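Local coordinates for putative electron transport related protein (Corynebacterium diphtheriae, PDB 4PQ1), which probably acts as a thioredoxin-like thiol-disulfide oxidoreductase of the DsbF type, exchanging electrons through a CxxC disulfide, at residues V47-W52 / T78-N83; D65-H70 / I101-I106. One frame throughout, in Å; residues are numbered along the deposited sequence.

How the contacts relate
Both contacts belong to one thioredoxin-like domain, and their centres lie about 7 Å apart. Contact 1 pairs two neighbouring parallel strands inside the sheet. Contact 2 sets helix 63-73 against the loop that leads into the edge strand 105-107. The two are tied at Gly81: its O lies 2.7 Å from Ile106 N, and its N lies 2.9 Å from Pro104 O, both probable hydrogen bonds. Helix 63-73 also reaches the sheet directly, with Leu66 CD1 3.3 Å from Asn50 OD1. The Cys56-Cys59 disulfide follows the strand of Trp52, whose indole touches the CxxC residues; Leu66 of contact 2 lies near them without touching.

Contact 1: V47-W52 / T78-N83; sequences VVLNAW and TVVGIN
Trp52 lays its indole over Asn83 at the C-terminal end of two parallel strands of the thioredoxin fold. The CA of Asn83 sits 4.1 Å from the centroid of the five-membered ring, over the face, a CH-pi contact. Asn83 ND2 lies over the same ring system, offset toward the rim and 3.7 Å from Trp52 CH2. The ring and amide planes are 38° apart. With chi1 at 71°, Trp52 CG stands between its own N and carbonyl carbon, and this brings the indole back over the neighbouring strand.

Strands 46-52 and 77-83 are joined by a right-handed beta-alpha-beta crossover through helices 57-61 and 63-73. Five backbone bonds zip the segments together, from Val48 N to Thr78 O down to Trp52 N and Ile82 O. The shortest is Ile82 N to Asn50 O, 2.6 Å.

Two faces result. On one, Val47, Leu49, Val80 and Ile82 form an apolar layer. Leu49 and Val80 lie side by side, with Leu49 CD2 4.1 Å from Val80 CB. On the other, Val48 meets Val79, with Val48 CB 4.1 Å from Val79 CG2. Helix 63-73 packs on this face. Asn50 is buried there too, and its ND2 binds Thr128 OG1 and Glu62 OE1.

Gly81 is the residue of this face without a side chain, and the indole edge takes the place beside it: Trp52 NE1 comes 3.8 Å from Gly81 CA. That NE1 donates to Ser105 OG. Asn83 ND2 bonds to Asp86 OD2. A second hydrogen bond, from Asn83 ND2 to Trp52 O at 3.5 Å, is weak.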
# COMPACT_ATOMS: atom_id res chain seq x y z
N VAL A 47 3.57 7.86 2.23
CA VAL A 47 3.70 6.44 1.99
C VAL A 47 2.43 5.86 1.37
O VAL A 47 1.33 5.97 1.95
CB VAL A 47 4.03 5.67 3.28
CG1 VAL A 47 4.01 4.18 3.01
CG2 VAL A 47 5.41 6.08 3.83
N VAL A 48 2.58 5.25 0.19
CA VAL A 48 1.45 4.60 -0.46
C VAL A 48 1.57 3.09 -0.30
O VAL A 48 2.45 2.46 -0.90
CB VAL A 48 1.36 4.96 -1.95
CG1 VAL A 48 0.17 4.28 -2.59
CG2 VAL A 48 1.25 6.47 -2.11
N LEU A 49 0.68 2.52 0.52
CA LEU A 49 0.62 1.06 0.75
C LEU A 49 -0.29 0.38 -0.25
O LEU A 49 -1.41 0.84 -0.50
CB LEU A 49 0.10 0.75 2.16
CG LEU A 49 0.80 1.32 3.37
CD1 LEU A 49 -0.11 1.13 4.57
CD2 LEU A 49 2.13 0.61 3.55
N ASN A 50 0.19 -0.73 -0.80
CA ASN A 50 -0.56 -1.48 -1.79
C ASN A 50 -0.43 -2.97 -1.55
O ASN A 50 0.67 -3.52 -1.56
CB ASN A 50 -0.08 -1.11 -3.20
CG ASN A 50 -0.75 -1.94 -4.27
OD1 ASN A 50 -0.13 -2.84 -4.82
ND2 ASN A 50 -2.02 -1.66 -4.55
N ALA A 51 -1.57 -3.60 -1.28
CA ALA A 51 -1.63 -5.05 -1.13
C ALA A 51 -1.83 -5.68 -2.50
O ALA A 51 -2.74 -5.31 -3.25
CB ALA A 51 -2.74 -5.45 -0.19
N TRP A 52 -0.97 -6.64 -2.83
CA TRP A 52 -0.92 -7.19 -4.18
C TRP A 52 -0.43 -8.63 -4.15
O TRP A 52 0.07 -9.10 -3.13
CB TRP A 52 -0.01 -6.34 -5.07
CG TRP A 52 1.47 -6.48 -4.72
CD1 TRP A 52 2.16 -5.79 -3.76
CD2 TRP A 52 2.42 -7.36 -5.34
NE1 TRP A 52 3.48 -6.19 -3.74
CE2 TRP A 52 3.66 -7.16 -4.71
CE3 TRP A 52 2.34 -8.29 -6.38
CZ2 TRP A 52 4.82 -7.87 -5.07
CZ3 TRP A 52 3.49 -9.00 -6.74
CH2 TRP A 52 4.71 -8.78 -6.09
N THR A 78 7.32 7.28 -0.99
CA THR A 78 7.57 5.95 -1.52
C THR A 78 6.28 5.14 -1.60
O THR A 78 5.34 5.37 -0.83
CB THR A 78 8.58 5.17 -0.65
OG1 THR A 78 9.00 3.99 -1.34
CG2 THR A 78 7.93 4.73 0.67
N VAL A 79 6.23 4.20 -2.53
CA VAL A 79 5.23 3.14 -2.49
C VAL A 79 5.83 2.00 -1.68
O VAL A 79 7.03 1.77 -1.73
CB VAL A 79 4.82 2.66 -3.90
CG1 VAL A 79 3.83 1.49 -3.82
CG2 VAL A 79 4.21 3.82 -4.71
N VAL A 80 5.00 1.33 -0.89
CA VAL A 80 5.41 0.08 -0.22
C VAL A 80 4.38 -1.00 -0.48
O VAL A 80 3.22 -0.88 -0.11
CB VAL A 80 5.56 0.25 1.29
CG1 VAL A 80 5.85 -1.11 1.92
CG2 VAL A 80 6.67 1.24 1.58
N GLY A 81 4.80 -2.08 -1.14
CA GLY A 81 3.87 -3.13 -1.47
C GLY A 81 3.70 -4.06 -0.30
O GLY A 81 4.60 -4.25 0.52
N ILE A 82 2.52 -4.66 -0.22
CA ILE A 82 2.29 -5.72 0.75
C ILE A 82 1.87 -6.95 -0.05
O ILE A 82 0.71 -7.10 -0.44
CB ILE A 82 1.23 -5.32 1.79
CG1 ILE A 82 1.69 -4.07 2.54
CG2 ILE A 82 0.94 -6.46 2.77
CD1 ILE A 82 0.67 -3.54 3.52
N ASN A 83 2.82 -7.83 -0.30
CA ASN A 83 2.61 -9.01 -1.13
C ASN A 83 1.87 -10.08 -0.33
O ASN A 83 2.41 -10.61 0.66
CB ASN A 83 3.96 -9.50 -1.66
CG ASN A 83 3.88 -10.80 -2.45
OD1 ASN A 83 4.55 -11.77 -2.12
ND2 ASN A 83 3.05 -10.83 -3.49

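Contact 2: D65-H70 / I101-I106; sequences DLQEVH and ITYPSI
The backbones of helix segment 65-70 and of the loop 101-104 come closest at Gln67 and Ile101, whose CA atoms are 6.2 Å apart. Side chains bridge the gap.

Gln67 uses both ends of its amide on Thr102. Its NE2 donates to Thr102 OG1 at 3.0 Å, nearly in the amide plane. Its OE1 accepts from Thr102 N at 3.2 Å, with the donor above the carbonyl plane. The chain bends at chi2 (58°), which turns the amide toward the loop. This two-point grip fixes the rotation of the amide, which lies almost parallel to the Tyr103 ring, 8° between planes. Gln67 OE1 also passes 3.4 Å from Tyr103 CD2.

His70 receives Tyr103 on a ring face. Tyr103 CB stands over the centre of the imidazole, 3.5 Å from its centroid, a CH-pi contact. The two rings themselves meet obliquely. His70 ND1 accepts from Val79 N, so the ring is held to strand 77-83 as well.

Tyr103 reaches along the helix to Leu66, where its OH lies 3.4 Å from Leu66 CB. One face of its ring carries Ile101 CG2, and Val79 touches its side chain.

Helix 63-73 thus packs against the sheet and the loop before its edge strand 105-107, a helix-on-sheet layer of the thioredoxin fold.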
# COMPACT_ATOMS: atom_id res chain seq x y z
N ASP A 65 1.12 1.68 -13.01
CA ASP A 65 0.67 2.95 -12.46
C ASP A 65 1.27 3.17 -11.07
O ASP A 65 1.68 4.28 -10.73
CB ASP A 65 -0.85 2.99 -12.41
CG ASP A 65 -1.46 3.53 -13.71
OD1 ASP A 65 -0.72 3.67 -14.71
OD2 ASP A 65 -2.67 3.81 -13.73
N LEU A 66 1.33 2.12 -10.27
CA LEU A 66 1.93 2.23 -8.95
C LEU A 66 3.41 2.57 -9.10
O LEU A 66 3.96 3.31 -8.31
CB LEU A 66 1.72 0.95 -8.16
CG LEU A 66 0.28 0.63 -7.76
CD1 LEU A 66 0.16 -0.83 -7.37
CD2 LEU A 66 -0.13 1.49 -6.59
N GLN A 67 4.05 2.04 -10.14
CA GLN A 67 5.44 2.38 -10.42
C GLN A 67 5.53 3.87 -10.73
O GLN A 67 6.46 4.55 -10.33
CB GLN A 67 6.00 1.56 -11.59
CG GLN A 67 7.49 1.81 -11.86
CD GLN A 67 8.36 1.53 -10.64
OE1 GLN A 67 8.02 0.70 -9.80
NE2 GLN A 67 9.49 2.21 -10.55
N GLU A 68 4.53 4.36 -11.45
CA GLU A 68 4.50 5.75 -11.87
C GLU A 68 4.43 6.67 -10.65
O GLU A 68 5.24 7.59 -10.49
CB GLU A 68 3.30 5.97 -12.78
CG GLU A 68 3.24 7.31 -13.44
CD GLU A 68 2.02 7.41 -14.34
OE1 GLU A 68 1.68 6.39 -14.99
OE2 GLU A 68 1.41 8.50 -14.37
N VAL A 69 3.46 6.39 -9.78
CA VAL A 69 3.27 7.09 -8.51
C VAL A 69 4.53 7.07 -7.67
O VAL A 69 4.92 8.09 -7.11
CB VAL A 69 2.11 6.47 -7.70
CG1 VAL A 69 1.99 7.11 -6.32
CG2 VAL A 69 0.81 6.62 -8.46
N HIS A 70 5.18 5.91 -7.58
CA HIS A 70 6.41 5.79 -6.81
C HIS A 70 7.45 6.79 -7.28
O HIS A 70 8.10 7.47 -6.49
CB HIS A 70 6.99 4.39 -6.90
CG HIS A 70 8.25 4.21 -6.12
ND1 HIS A 70 8.29 4.27 -4.75
CD2 HIS A 70 9.52 3.97 -6.53
CE1 HIS A 70 9.53 4.09 -4.34
NE2 HIS A 70 10.30 3.90 -5.40
N ILE A 101 9.66 -3.09 -11.28
CA ILE A 101 9.15 -2.52 -10.05
C ILE A 101 10.32 -2.22 -9.13
O ILE A 101 11.05 -3.12 -8.74
CB ILE A 101 8.17 -3.48 -9.34
CG1 ILE A 101 7.00 -3.87 -10.26
CG2 ILE A 101 7.70 -2.91 -8.02
CD1 ILE A 101 6.41 -2.74 -11.05
N THR A 102 10.53 -0.95 -8.77
CA THR A 102 11.71 -0.62 -8.00
C THR A 102 11.42 -0.27 -6.55
O THR A 102 12.35 0.04 -5.80
CB THR A 102 12.47 0.56 -8.63
OG1 THR A 102 11.67 1.74 -8.55
CG2 THR A 102 12.77 0.26 -10.08
N TYR A 103 10.15 -0.35 -6.15
CA TYR A 103 9.81 -0.07 -4.75
C TYR A 103 9.70 -1.34 -3.90
O TYR A 103 9.43 -2.43 -4.43
CB TYR A 103 8.51 0.74 -4.68
CG TYR A 103 7.29 0.13 -5.31
CD1 TYR A 103 6.50 -0.79 -4.62
CD2 TYR A 103 6.88 0.50 -6.59
CE1 TYR A 103 5.36 -1.34 -5.19
CE2 TYR A 103 5.74 -0.04 -7.16
CZ TYR A 103 4.98 -0.95 -6.46
OH TYR A 103 3.85 -1.49 -7.01
N PRO A 104 9.94 -1.22 -2.58
CA PRO A 104 10.01 -2.42 -1.74
C PRO A 104 8.64 -3.00 -1.45
O PRO A 104 7.63 -2.27 -1.52
CB PRO A 104 10.66 -1.90 -0.46
CG PRO A 104 10.16 -0.50 -0.35
CD PRO A 104 10.01 0.01 -1.77
N SER A 105 8.60 -4.29 -1.14
CA SER A 105 7.37 -4.95 -0.71
C SER A 105 7.63 -5.72 0.57
O SER A 105 8.68 -6.32 0.73
CB SER A 105 6.82 -5.91 -1.78
OG SER A 105 6.08 -5.22 -2.78
N ILE A 106 6.67 -5.68 1.48
CA ILE A 106 6.68 -6.59 2.60
C ILE A 106 6.13 -7.94 2.16
O ILE A 106 5.04 -8.01 1.57
CB ILE A 106 5.86 -6.05 3.78
CG1 ILE A 106 6.49 -4.75 4.29
CG2 ILE A 106 5.74 -7.10 4.87
CD1 ILE A 106 5.79 -4.20 5.48